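Local coordinates for protein exopolyphosphatase (Aquifex aeolicus, PDB 1T6C) that probably hydrolyses phosphoanhydride bonds in polyphosphate or guanosine pentaphosphate, as a calcium-binding member of the actin-like Ppx/GppA phosphatase family, at residues Gly20-Arg25 with Ile45-Thr50; Asp61-Thr66 with Glu100-Arg105; Glu162-Pro167 with Ser200-Pro205. All blocks are in the same frame, centred on the assembly; numbering follows the deposited sequence.

Interaction 1. Residues Gly20-Arg25 with Ile45-Thr50; sequences GSYSVR and ITSLGT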
ATOM      1  N   GLY A  20      -5.348  -1.154   9.961  1.00 15.36           N
ATOM      2  CA  GLY A  20      -4.000  -0.655  10.135  1.00 16.26           C
ATOM      3  C   GLY A  20      -3.871   0.181  11.387  1.00 15.97           C
ATOM      4  O   GLY A  20      -4.808   0.289  12.156  1.00 16.44           O
ATOM      5  N   SER A  21      -2.697   0.784  11.552  1.00 18.07           N
ATOM      6  CA  SER A  21      -2.411   1.615  12.726  1.00 19.18           C
ATOM      7  C   SER A  21      -3.131   2.961  12.663  1.00 19.47           C
ATOM      8  O   SER A  21      -3.236   3.637  13.691  1.00 19.91           O
ATOM      9  CB  SER A  21      -0.898   1.799  12.936  0.66 19.93           C
ATOM     10  OG  SER A  21      -0.280   2.293  11.781  0.66 20.97           O
ATOM     11  N   TYR A  22      -3.625   3.349  11.487  1.00 19.63           N
ATOM     12  CA  TYR A  22      -4.298   4.640  11.313  1.00 20.24           C
ATOM     13  C   TYR A  22      -5.770   4.498  10.961  1.00 18.91           C
ATOM     14  O   TYR A  22      -6.624   5.101  11.574  1.00 18.76           O
ATOM     15  CB  TYR A  22      -3.570   5.423  10.225  1.00 21.10           C
ATOM     16  CG  TYR A  22      -3.998   6.865  10.077  1.00 26.54           C
ATOM     17  CD1 TYR A  22      -3.827   7.771  11.116  1.00 30.63           C
ATOM     18  CD2 TYR A  22      -4.527   7.333   8.876  1.00 31.82           C
ATOM     19  CE1 TYR A  22      -4.196   9.097  10.969  1.00 32.00           C
ATOM     20  CE2 TYR A  22      -4.901   8.652   8.728  1.00 34.00           C
ATOM     21  CZ  TYR A  22      -4.735   9.524   9.779  1.00 34.28           C
ATOM     22  OH  TYR A  22      -5.107  10.845   9.625  1.00 38.66           O
ATOM     23  N   SER A  23      -6.069   3.647   9.988  1.00 18.51           N
ATOM     24  CA  SER A  23      -7.428   3.526   9.475  1.00 18.06           C
ATOM     25  C   SER A  23      -7.890   2.077   9.428  1.00 17.35           C
ATOM     26  O   SER A  23      -7.076   1.150   9.391  1.00 18.15           O
ATOM     27  CB  SER A  23      -7.537   4.163   8.089  0.50 18.09           C
ATOM     28  OG  SER A  23      -6.796   3.442   7.129  0.50 19.89           O
ATOM     29  N   VAL A  24      -9.207   1.930   9.460  1.00 15.38           N
ATOM     30  CA  VAL A  24      -9.897   0.672   9.259  1.00 15.19           C
ATOM     31  C   VAL A  24     -10.741   0.843   8.006  1.00 14.63           C
ATOM     32  O   VAL A  24     -11.558   1.754   7.925  1.00 14.72           O
ATOM     33  CB  VAL A  24     -10.806   0.354  10.463  1.00 16.35           C
ATOM     34  CG1 VAL A  24     -11.461  -1.020  10.316  1.00 16.46           C
ATOM     35  CG2 VAL A  24      -9.994   0.444  11.779  1.00 18.61           C
ATOM     36  N   ARG A  25     -10.545  -0.046   7.040  1.00 14.33           N
ATOM     37  CA  ARG A  25     -11.126   0.142   5.703  1.00 13.81           C
ATOM     38  C   ARG A  25     -11.875  -1.067   5.218  1.00 13.87           C
ATOM     39  O   ARG A  25     -11.424  -2.189   5.445  1.00 14.32           O
ATOM     40  CB  ARG A  25     -10.050   0.514   4.722  1.00 15.69           C
ATOM     41  CG  ARG A  25      -9.512   1.933   5.000  1.00 17.54           C
ATOM     42  CD  ARG A  25      -8.537   2.430   4.051  1.00 22.46           C
ATOM     43  NE  ARG A  25      -9.114   2.594   2.737  1.00 24.93           N
ATOM     44  CZ  ARG A  25      -8.482   3.172   1.739  1.00 25.78           C
ATOM     45  NH1 ARG A  25      -7.270   3.668   1.915  1.00 26.20           N
ATOM     46  NH2 ARG A  25      -9.084   3.263   0.565  1.00 30.44           N
ATOM     47  N   ILE A  45     -10.742   6.625  10.406  1.00 17.78           N
ATOM     48  CA  ILE A  45      -9.483   6.756  11.102  1.00 18.51           C
ATOM     49  C   ILE A  45      -9.758   6.417  12.573  1.00 19.69           C
ATOM     50  O   ILE A  45     -10.600   7.060  13.218  1.00 21.25           O
ATOM     51  CB  ILE A  45      -8.897   8.184  10.925  1.00 18.94           C
ATOM     52  CG1 ILE A  45      -8.563   8.454   9.446  1.00 21.51           C
ATOM     53  CG2 ILE A  45      -7.670   8.371  11.840  1.00 21.06           C
ATOM     54  CD1 ILE A  45      -8.388   9.951   9.070  1.00 24.09           C
ATOM     55  N   THR A  46      -9.121   5.368  13.086  1.00 18.85           N
ATOM     56  CA  THR A  46      -9.232   5.042  14.505  1.00 19.04           C
ATOM     57  C   THR A  46      -7.916   5.070  15.278  1.00 19.10           C
ATOM     58  O   THR A  46      -7.921   4.860  16.469  1.00 19.67           O
ATOM     59  CB  THR A  46      -9.908   3.673  14.729  1.00 19.01           C
ATOM     60  OG1 THR A  46      -9.060   2.616  14.269  1.00 18.97           O
ATOM     61  CG2 THR A  46     -11.226   3.554  13.948  1.00 18.88           C
ATOM     62  N   SER A  47      -6.811   5.291  14.588  1.00 20.14           N
ATOM     63  CA  SER A  47      -5.503   5.477  15.191  1.00 21.08           C
ATOM     64  C   SER A  47      -5.164   4.402  16.208  1.00 22.25           C
ATOM     65  O   SER A  47      -4.777   4.709  17.342  1.00 22.26           O
ATOM     66  CB  SER A  47      -5.402   6.880  15.814  1.00 21.20           C
ATOM     67  OG  SER A  47      -5.788   7.862  14.865  1.00 23.70           O
ATOM     68  N   LEU A  48      -5.281   3.133  15.809  1.00 21.79           N
ATOM     69  CA  LEU A  48      -4.938   2.029  16.713  1.00 23.05           C
ATOM     70  C   LEU A  48      -3.470   2.024  17.164  1.00 23.40           C
ATOM     71  O   LEU A  48      -3.144   1.467  18.204  1.00 24.52           O
ATOM     72  CB  LEU A  48      -5.243   0.665  16.068  1.00 23.10           C
ATOM     73  CG  LEU A  48      -6.576   0.015  16.371  1.00 25.08           C
ATOM     74  CD1 LEU A  48      -6.644  -1.289  15.556  1.00 25.35           C
ATOM     75  CD2 LEU A  48      -6.824  -0.308  17.851  1.00 21.86           C
ATOM     76  N   GLY A  49      -2.587   2.599  16.372  1.00 24.11           N
ATOM     77  CA  GLY A  49      -1.181   2.677  16.721  1.00 26.17           C
ATOM     78  C   GLY A  49      -0.861   3.698  17.798  1.00 27.55           C
ATOM     79  O   GLY A  49       0.304   3.826  18.193  1.00 28.73           O
ATOM     80  N   THR A  50      -1.868   4.429  18.280  1.00 28.26           N
ATOM     81  CA  THR A  50      -1.649   5.465  19.285  1.00 29.19           C
ATOM     82  C   THR A  50      -0.970   4.889  20.509  1.00 30.33           C
ATOM     83  O   THR A  50      -1.498   3.984  21.161  1.00 29.90           O
ATOM     84  CB  THR A  50      -2.975   6.124  19.692  1.00 29.02           C
ATOM     85  OG1 THR A  50      -3.582   6.720  18.542  1.00 27.77           O
ATOM     86  CG2 THR A  50      -2.723   7.321  20.627  1.00 30.17           C
TER
HETATM   87  O   HOH W   1      -6.316   2.335  13.250  1.00 18.05           O
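Tyr22 sets its CG anti to the backbone N (chi1 -171°), which swings the ring back over Ile45, while Ile45 holds CG2 anti to its own N and presents that methyl to the ring face. The pair sits at the end of two neighbouring strands of the actin-like sheet, Tyr22 in the turn that joins strands 12-19 and 23-32, Ile45 at the end of the outermost strand 35-45. In the ASKHA superfamily this first hairpin turn usually belongs to the phosphate-binding apparatus, and a similar role is likely here. Ile45 CG2 sits 3.8 Å from the centroid of the Tyr22 ring, 18° off its normal, a CH-pi contact displaced toward the rim; the other branch runs along the ring to bring CD1 within 3.4 Å of Tyr22 OH.

Beneath the side chains the backbones meet. Ser23 and Ile45 form an antiparallel non-hydrogen-bonded pair, and past it Tyr22 O is gripped by two donors, Thr46 N at 2.9 Å and Ser47 N at 3.0 Å, the second from well above the carbonyl plane. Ser21 O takes Gly49 N at 2.9 Å in a nearly straight bond (171°) on an in-plane lone pair. Gly49 lies in the type I turn from Ser47 to Thr50, and a beta carbon on it would collide with Ser21 CB. The turn is closed by Thr50, whose N and OG1 both donate to Ser47 O.

On the inner side Val24 CG2 packs at 3.4 Å against Thr46 OG1, a hydroxyl whose protein partner is Thr66 on helix 60-79. A single water ties the loop to the turn: it donates to Gly20 O at 2.8 Å, accepts from Leu48 N at 2.9 Å and hydrogen-bonds Thr46 OG1.

Interaction 2. Residues Asp61-Thr66 with Glu100-Arg105; sequences DRIEET and EEFLER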
ATOM      1  N   ASP A  61      -9.505   3.217  24.326  1.00 24.27           N
ATOM      2  CA  ASP A  61     -10.458   4.047  23.591  1.00 24.32           C
ATOM      3  C   ASP A  61     -10.355   3.819  22.072  1.00 23.15           C
ATOM      4  O   ASP A  61     -11.364   3.909  21.365  1.00 23.31           O
ATOM      5  CB  ASP A  61     -10.325   5.527  23.962  1.00 25.20           C
ATOM      6  CG  ASP A  61      -9.025   6.130  23.523  1.00 28.24           C
ATOM      7  OD1 ASP A  61      -7.972   5.507  23.731  1.00 33.44           O
ATOM      8  OD2 ASP A  61      -8.950   7.247  22.969  1.00 33.84           O
ATOM      9  N   ARG A  62      -9.148   3.500  21.593  1.00 21.60           N
ATOM     10  CA  ARG A  62      -8.903   3.197  20.178  1.00 19.92           C
ATOM     11  C   ARG A  62      -9.439   1.793  19.826  1.00 19.13           C
ATOM     12  O   ARG A  62      -9.984   1.577  18.740  1.00 18.52           O
ATOM     13  CB  ARG A  62      -7.413   3.254  19.860  1.00 20.24           C
ATOM     14  CG  ARG A  62      -6.697   4.538  20.208  1.00 20.11           C
ATOM     15  CD  ARG A  62      -7.184   5.758  19.446  1.00 20.53           C
ATOM     16  NE  ARG A  62      -8.375   6.352  20.059  1.00 22.50           N
ATOM     17  CZ  ARG A  62      -9.542   6.576  19.464  1.00 25.20           C
ATOM     18  NH1 ARG A  62      -9.742   6.261  18.199  1.00 22.94           N
ATOM     19  NH2 ARG A  62     -10.533   7.139  20.138  1.00 26.24           N
ATOM     20  N   ILE A  63      -9.320   0.858  20.762  1.00 18.83           N
ATOM     21  CA  ILE A  63      -9.954  -0.456  20.607  1.00 19.03           C
ATOM     22  C   ILE A  63     -11.463  -0.293  20.489  1.00 19.25           C
ATOM     23  O   ILE A  63     -12.100  -0.896  19.649  1.00 17.53           O
ATOM     24  CB  ILE A  63      -9.618  -1.399  21.802  1.00 19.26           C
ATOM     25  CG1 ILE A  63      -8.205  -1.938  21.661  1.00 19.03           C
ATOM     26  CG2 ILE A  63     -10.642  -2.521  21.938  1.00 19.82           C
ATOM     27  CD1 ILE A  63      -7.691  -2.660  22.903  1.00 21.70           C
ATOM     28  N   GLU A  64     -12.067   0.486  21.381  1.00 18.95           N
ATOM     29  CA  GLU A  64     -13.524   0.549  21.415  1.00 19.62           C
ATOM     30  C   GLU A  64     -14.053   1.202  20.151  1.00 18.77           C
ATOM     31  O   GLU A  64     -15.057   0.755  19.604  1.00 18.94           O
ATOM     32  CB  GLU A  64     -13.988   1.352  22.629  1.00 20.52           C
ATOM     33  CG  GLU A  64     -13.690   0.670  23.944  1.00 24.89           C
ATOM     34  CD  GLU A  64     -14.551  -0.550  24.206  1.00 27.82           C
ATOM     35  OE1 GLU A  64     -15.554  -0.800  23.490  1.00 29.66           O
ATOM     36  OE2 GLU A  64     -14.240  -1.245  25.190  1.00 31.87           O
ATOM     37  N   GLU A  65     -13.385   2.252  19.684  1.00 19.33           N
ATOM     38  CA  GLU A  65     -13.821   2.897  18.453  1.00 19.79           C
ATOM     39  C   GLU A  65     -13.673   1.920  17.281  1.00 19.33           C
ATOM     40  O   GLU A  65     -14.527   1.861  16.386  1.00 19.23           O
ATOM     41  CB  GLU A  65     -13.037   4.171  18.135  1.00 21.21           C
ATOM     42  CG  GLU A  65     -13.672   4.907  16.969  1.00 24.32           C
ATOM     43  CD  GLU A  65     -13.042   6.248  16.639  1.00 29.40           C
ATOM     44  OE1 GLU A  65     -12.155   6.677  17.376  1.00 32.70           O
ATOM     45  OE2 GLU A  65     -13.450   6.868  15.627  1.00 31.74           O
ATOM     46  N   THR A  66     -12.579   1.167  17.287  1.00 17.75           N
ATOM     47  CA  THR A  66     -12.317   0.227  16.190  1.00 16.44           C
ATOM     48  C   THR A  66     -13.386  -0.869  16.171  1.00 16.30           C
ATOM     49  O   THR A  66     -13.924  -1.183  15.115  1.00 15.09           O
ATOM     50  CB  THR A  66     -10.913  -0.354  16.299  1.00 15.83           C
ATOM     51  OG1 THR A  66      -9.928   0.674  16.150  1.00 16.07           O
ATOM     52  CG2 THR A  66     -10.617  -1.319  15.139  1.00 14.85           C
ATOM     53  N   GLU A 100      -3.850  -9.805  20.769  1.00 21.93           N
ATOM     54  CA  GLU A 100      -4.578 -11.063  20.792  1.00 22.30           C
ATOM     55  C   GLU A 100      -5.932 -10.864  21.489  1.00 20.94           C
ATOM     56  O   GLU A 100      -6.946 -11.335  21.017  1.00 20.61           O
ATOM     57  CB  GLU A 100      -3.725 -12.154  21.451  1.00 23.46           C
ATOM     58  CG  GLU A 100      -4.264 -13.558  21.262  1.00 29.06           C
ATOM     59  CD  GLU A 100      -3.514 -14.620  22.069  1.00 35.11           C
ATOM     60  OE1 GLU A 100      -4.097 -15.723  22.294  1.00 40.04           O
ATOM     61  OE2 GLU A 100      -2.350 -14.364  22.469  1.00 39.50           O
ATOM     62  N   GLU A 101      -5.950 -10.122  22.595  1.00 20.47           N
ATOM     63  CA  GLU A 101      -7.167  -9.836  23.357  1.00 20.51           C
ATOM     64  C   GLU A 101      -8.157  -8.947  22.579  1.00 18.61           C
ATOM     65  O   GLU A 101      -9.358  -9.211  22.571  1.00 18.47           O
ATOM     66  CB  GLU A 101      -6.783  -9.194  24.699  1.00 21.68           C
ATOM     67  CG  GLU A 101      -6.028 -10.161  25.611  1.00 26.09           C
ATOM     68  CD  GLU A 101      -4.505 -10.004  25.605  1.00 30.95           C
ATOM     69  OE1 GLU A 101      -3.840  -9.904  24.536  1.00 32.44           O
ATOM     70  OE2 GLU A 101      -3.950 -10.022  26.715  1.00 38.35           O
ATOM     71  N   PHE A 102      -7.634  -7.936  21.893  1.00 17.74           N
ATOM     72  CA  PHE A 102      -8.408  -7.141  20.941  1.00 17.50           C
ATOM     73  C   PHE A 102      -9.049  -8.021  19.841  1.00 16.58           C
ATOM     74  O   PHE A 102     -10.237  -7.910  19.582  1.00 16.61           O
ATOM     75  CB  PHE A 102      -7.516  -6.072  20.316  1.00 17.93           C
ATOM     76  CG  PHE A 102      -8.062  -5.467  19.060  1.00 19.26           C
ATOM     77  CD1 PHE A 102      -9.287  -4.820  19.055  1.00 21.65           C
ATOM     78  CD2 PHE A 102      -7.334  -5.531  17.880  1.00 20.90           C
ATOM     79  CE1 PHE A 102      -9.772  -4.257  17.901  1.00 22.17           C
ATOM     80  CE2 PHE A 102      -7.824  -4.987  16.712  1.00 23.41           C
ATOM     81  CZ  PHE A 102      -9.050  -4.335  16.722  1.00 23.29           C
ATOM     82  N   LEU A 103      -8.270  -8.899  19.211  1.00 16.02           N
ATOM     83  CA  LEU A 103      -8.825  -9.743  18.146  1.00 16.10           C
ATOM     84  C   LEU A 103      -9.875 -10.755  18.631  1.00 16.30           C
ATOM     85  O   LEU A 103     -10.799 -11.136  17.880  1.00 14.95           O
ATOM     86  CB  LEU A 103      -7.705 -10.571  17.503  0.66 16.95           C
ATOM     87  CG  LEU A 103      -6.520  -9.870  16.853  0.66 17.96           C
ATOM     88  CD1 LEU A 103      -5.421 -10.876  16.516  0.66 19.57           C
ATOM     89  CD2 LEU A 103      -6.949  -9.149  15.624  0.66 17.84           C
ATOM     90  N   GLU A 104      -9.702 -11.233  19.864  1.00 16.72           N
ATOM     91  CA  GLU A 104     -10.708 -12.074  20.509  1.00 16.91           C
ATOM     92  C   GLU A 104     -12.009 -11.310  20.742  1.00 15.89           C
ATOM     93  O   GLU A 104     -13.095 -11.842  20.536  1.00 15.69           O
ATOM     94  CB  GLU A 104     -10.188 -12.644  21.846  1.00 17.82           C
ATOM     95  CG  GLU A 104     -11.251 -13.350  22.689  1.00 19.02           C
ATOM     96  CD  GLU A 104     -11.785 -14.642  22.095  1.00 21.83           C
ATOM     97  OE1 GLU A 104     -11.201 -15.168  21.119  1.00 21.47           O
ATOM     98  OE2 GLU A 104     -12.780 -15.163  22.650  1.00 22.81           O
ATOM     99  N   ARG A 105     -11.926 -10.057  21.167  1.00 16.16           N
ATOM    100  CA  ARG A 105     -13.151  -9.249  21.282  1.00 16.12           C
ATOM    101  C   ARG A 105     -13.845  -9.120  19.927  1.00 15.38           C
ATOM    102  O   ARG A 105     -15.049  -9.144  19.848  1.00 14.86           O
ATOM    103  CB  ARG A 105     -12.855  -7.850  21.818  1.00 16.37           C
ATOM    104  CG  ARG A 105     -12.490  -7.786  23.291  1.00 18.51           C
ATOM    105  CD  ARG A 105     -12.477  -6.352  23.819  1.00 20.14           C
ATOM    106  NE  ARG A 105     -13.816  -5.756  23.757  1.00 21.21           N
ATOM    107  CZ  ARG A 105     -14.080  -4.460  23.910  1.00 23.16           C
ATOM    108  NH1 ARG A 105     -13.115  -3.599  24.204  1.00 22.17           N
ATOM    109  NH2 ARG A 105     -15.333  -4.034  23.811  1.00 24.53           N
TER
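Arg105 reaches across to Glu64, and NH1 meets OE2 at 2.8 Å in the one strong bond of a salt bridge. NH2 adds only weak, longer bonds to both carboxylate oxygens. The two flat groups do not lie in one plane: they are turned 55° apart, and OE2 is approached from above the carboxylate plane, although the carboxylate itself sits at the edge of the guanidinium. Glu64 starts off pointing away from helix 99-109 and comes back through the bend at its chi2.

Under this bridge Ile63 CG2 lies 3.5 Å from Arg105 NH1 and 3.9 Å from Phe102 CD1, wedged between charge and ring. The far end of the ring is held by Thr66, whose CG2 lies 3.7 Å from Phe102 CZ; its OG1 turns the other way to donate to Arg62 O.

Further out, helices 60-79 and 99-109 pack roughly parallel beside the five-stranded sheet of the actin-like fold, segment axes 11.0 Å apart and crossing at -27°. Leu58 packs on Phe102, and Glu109 binds Arg105 NE. The charge of Arg105 is probably balanced by Glu64 across the contact and by Glu109 along its own helix, beside the apolar contacts of Ile63, Thr66 CG2 and Phe102.

Interaction 3. Residues Glu162-Pro167 with Ser200-Pro205; sequences EVISLP and SKVKKP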
ATOM      1  N   GLU A 162       8.721 -15.280  -4.953  1.00 18.73           N
ATOM      2  CA  GLU A 162       9.511 -14.786  -3.853  1.00 18.56           C
ATOM      3  C   GLU A 162       9.015 -13.416  -3.462  1.00 17.70           C
ATOM      4  O   GLU A 162       8.659 -12.641  -4.323  1.00 15.60           O
ATOM      5  CB  GLU A 162      10.975 -14.670  -4.262  1.00 20.15           C
ATOM      6  CG  GLU A 162      11.856 -14.241  -3.105  1.00 25.28           C
ATOM      7  CD  GLU A 162      13.324 -14.307  -3.436  1.00 32.26           C
ATOM      8  OE1 GLU A 162      13.642 -14.422  -4.640  1.00 35.68           O
ATOM      9  OE2 GLU A 162      14.139 -14.247  -2.487  1.00 36.55           O
ATOM     10  N   VAL A 163       8.972 -13.149  -2.160  1.00 16.53           N
ATOM     11  CA  VAL A 163       8.703 -11.786  -1.671  1.00 16.65           C
ATOM     12  C   VAL A 163       9.779 -11.402  -0.662  1.00 16.34           C
ATOM     13  O   VAL A 163      10.138 -12.183   0.247  1.00 16.06           O
ATOM     14  CB  VAL A 163       7.274 -11.609  -1.061  1.00 17.55           C
ATOM     15  CG1 VAL A 163       6.907 -12.741  -0.129  1.00 20.57           C
ATOM     16  CG2 VAL A 163       7.116 -10.232  -0.370  1.00 17.79           C
ATOM     17  N   ILE A 164      10.282 -10.178  -0.810  1.00 14.52           N
ATOM     18  CA  ILE A 164      11.249  -9.607   0.087  1.00 15.30           C
ATOM     19  C   ILE A 164      10.651  -8.294   0.577  1.00 15.15           C
ATOM     20  O   ILE A 164      10.343  -7.420  -0.217  1.00 15.32           O
ATOM     21  CB  ILE A 164      12.630  -9.357  -0.574  1.00 15.94           C
ATOM     22  CG1 ILE A 164      13.209 -10.671  -1.121  1.00 18.88           C
ATOM     23  CG2 ILE A 164      13.586  -8.730   0.463  1.00 18.71           C
ATOM     24  CD1 ILE A 164      14.340 -10.477  -2.139  1.00 22.05           C
ATOM     25  N   SER A 165      10.467  -8.176   1.876  1.00 13.50           N
ATOM     26  CA  SER A 165      10.015  -6.927   2.497  1.00 14.27           C
ATOM     27  C   SER A 165      11.180  -6.152   3.083  1.00 13.41           C
ATOM     28  O   SER A 165      11.867  -6.658   3.969  1.00 15.60           O
ATOM     29  CB  SER A 165       9.003  -7.219   3.597  1.00 14.93           C
ATOM     30  OG  SER A 165       8.571  -6.014   4.238  1.00 14.96           O
ATOM     31  N   LEU A 166      11.389  -4.918   2.624  1.00 12.58           N
ATOM     32  CA  LEU A 166      12.441  -4.047   3.148  1.00 13.18           C
ATOM     33  C   LEU A 166      11.782  -3.020   4.068  1.00 13.05           C
ATOM     34  O   LEU A 166      10.853  -2.314   3.668  1.00 12.27           O
ATOM     35  CB  LEU A 166      13.202  -3.338   2.029  1.00 14.47           C
ATOM     36  CG  LEU A 166      13.845  -4.202   0.952  1.00 15.75           C
ATOM     37  CD1 LEU A 166      14.623  -3.316   0.003  1.00 17.05           C
ATOM     38  CD2 LEU A 166      14.697  -5.303   1.533  1.00 18.07           C
ATOM     39  N   PRO A 167      12.249  -2.937   5.301  1.00 13.41           N
ATOM     40  CA  PRO A 167      11.672  -2.034   6.299  1.00 13.92           C
ATOM     41  C   PRO A 167      12.143  -0.563   6.140  1.00 14.69           C
ATOM     42  O   PRO A 167      12.600   0.086   7.077  1.00 15.77           O
ATOM     43  CB  PRO A 167      12.101  -2.694   7.599  1.00 14.90           C
ATOM     44  CG  PRO A 167      13.452  -3.245   7.259  1.00 15.01           C
ATOM     45  CD  PRO A 167      13.335  -3.767   5.862  1.00 14.60           C
ATOM     46  N   SER A 200      20.340  -3.372  -3.541  1.00 16.74           N
ATOM     47  CA  SER A 200      21.204  -4.234  -4.341  1.00 17.38           C
ATOM     48  C   SER A 200      20.958  -5.688  -3.936  1.00 19.15           C
ATOM     49  O   SER A 200      21.146  -6.618  -4.733  1.00 21.40           O
ATOM     50  CB  SER A 200      22.665  -3.825  -4.168  0.50 17.93           C
ATOM     51  OG  SER A 200      22.871  -2.573  -4.799  0.50 18.56           O
ATOM     52  N   LYS A 201      20.500  -5.894  -2.715  1.00 19.38           N
ATOM     53  CA  LYS A 201      20.218  -7.238  -2.223  1.00 21.06           C
ATOM     54  C   LYS A 201      18.948  -7.870  -2.826  1.00 20.65           C
ATOM     55  O   LYS A 201      18.796  -9.103  -2.787  1.00 21.95           O
ATOM     56  CB  LYS A 201      20.116  -7.211  -0.700  1.00 21.52           C
ATOM     57  CG  LYS A 201      21.377  -6.713   0.006  1.00 24.98           C
ATOM     58  CD  LYS A 201      21.105  -6.649   1.527  1.00 30.02           C
ATOM     59  CE  LYS A 201      22.179  -5.922   2.342  1.00 32.69           C
ATOM     60  NZ  LYS A 201      21.614  -5.411   3.662  1.00 34.43           N
ATOM     61  N   VAL A 202      18.030  -7.054  -3.348  1.00 18.93           N
ATOM     62  CA  VAL A 202      16.816  -7.582  -3.989  1.00 19.32           C
ATOM     63  C   VAL A 202      16.853  -7.624  -5.500  1.00 19.07           C
ATOM     64  O   VAL A 202      15.921  -8.133  -6.128  1.00 18.52           O
ATOM     65  CB  VAL A 202      15.532  -6.855  -3.523  1.00 20.06           C
ATOM     66  CG1 VAL A 202      15.521  -6.785  -2.001  1.00 22.49           C
ATOM     67  CG2 VAL A 202      15.407  -5.459  -4.131  1.00 21.05           C
ATOM     68  N   LYS A 203      17.918  -7.088  -6.083  1.00 18.72           N
ATOM     69  CA  LYS A 203      18.064  -7.020  -7.540  1.00 19.04           C
ATOM     70  C   LYS A 203      17.948  -8.416  -8.154  1.00 19.17           C
ATOM     71  O   LYS A 203      18.598  -9.347  -7.709  1.00 18.72           O
ATOM     72  CB  LYS A 203      19.429  -6.417  -7.920  0.50 19.43           C
ATOM     73  CG  LYS A 203      19.834  -6.697  -9.364  0.50 20.86           C
ATOM     74  CD  LYS A 203      21.043  -5.885  -9.770  0.50 22.29           C
ATOM     75  CE  LYS A 203      21.170  -5.807 -11.278  0.50 22.75           C
ATOM     76  NZ  LYS A 203      22.449  -5.160 -11.651  0.50 23.42           N
ATOM     77  N   LYS A 204      17.117  -8.525  -9.183  1.00 19.81           N
ATOM     78  CA  LYS A 204      16.927  -9.731  -9.975  1.00 20.91           C
ATOM     79  C   LYS A 204      16.573  -9.267 -11.413  1.00 21.27           C
ATOM     80  O   LYS A 204      15.989  -8.179 -11.614  1.00 19.10           O
ATOM     81  CB  LYS A 204      15.772 -10.587  -9.405  1.00 21.64           C
ATOM     82  CG  LYS A 204      16.031 -11.215  -8.070  1.00 24.59           C
ATOM     83  CD  LYS A 204      14.854 -12.084  -7.648  1.00 27.35           C
ATOM     84  CE  LYS A 204      14.936 -12.546  -6.202  1.00 30.03           C
ATOM     85  NZ  LYS A 204      16.270 -12.442  -5.519  1.00 32.86           N
ATOM     86  N   PRO A 205      16.911 -10.057 -12.434  1.00 20.99           N
ATOM     87  CA  PRO A 205      16.439  -9.736 -13.779  1.00 20.99           C
ATOM     88  C   PRO A 205      14.918  -9.841 -13.873  1.00 19.59           C
ATOM     89  O   PRO A 205      14.351 -10.865 -13.514  1.00 20.24           O
ATOM     90  CB  PRO A 205      17.093 -10.811 -14.657  1.00 21.17           C
ATOM     91  CG  PRO A 205      18.166 -11.372 -13.829  1.00 22.01           C
ATOM     92  CD  PRO A 205      17.717 -11.291 -12.426  1.00 22.27           C
TER
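Val202 pushes CG1 into the groove between Ile164 and Leu166. This methyl, placed beside the backbone N by the first torsion, comes within 3.7 Å of Ile164 CG2 and 3.9 Å of Ile164 CD1, so both branches of the isoleucine grip it; Leu166 CD2 closes in from the other end at 3.9 Å. Lys204 passes beyond the end of Ile164, NZ 4.4 Å from Ile164 CD1, its chain extended to CE and folded at chi4.

Residues 162, 164 and 166 alternate onto one face of strand 159-166, an outermost strand of the second sheet of the actin-like fold. The loop that meets them leaves helix 185-199 and leads to strand 208-212, deeper in the same sheet. Val163 and Ser165 face the other way, toward helix 119-133, and Ser165 OG hydrogen-bonds Glu151, a calcium ligand.

Glu162 stretches out, CG anti to its N, and its OE1 forms a salt bridge with Lys204 NZ at 3.4 Å, though the place of OE1 is doubtful. An alanine here removes the carboxylate, and the ammonium of Lys204 would probably lose its anionic mate across the contact and be freer to swing. Lys204 also makes a cation-pi contact with Phe154 on neighbouring strand 149-156.

Interactions 1 and 2 are neighbours, with centres 11 Å apart, and helix 60-79 joins them. Thr46 OG1 stands 2.8 Å from Thr66 OG1, and Thr46 O is 2.9 Å from Arg62 NH1, both probable hydrogen bonds, so the residues that follow strand 35-45 are fastened to the helix that packs on helix 99-109. Interaction 3 lies across the chain's centre, its centre about 28 Å from that of interaction 1 and 34 Å from that of interaction 2. The calcium ion is about 12 Å from the side chain of Ser21 and about 9 Å from that of Leu166, so interactions 1 and 3 both come near the metal site, whereas interaction 2 lies away from it.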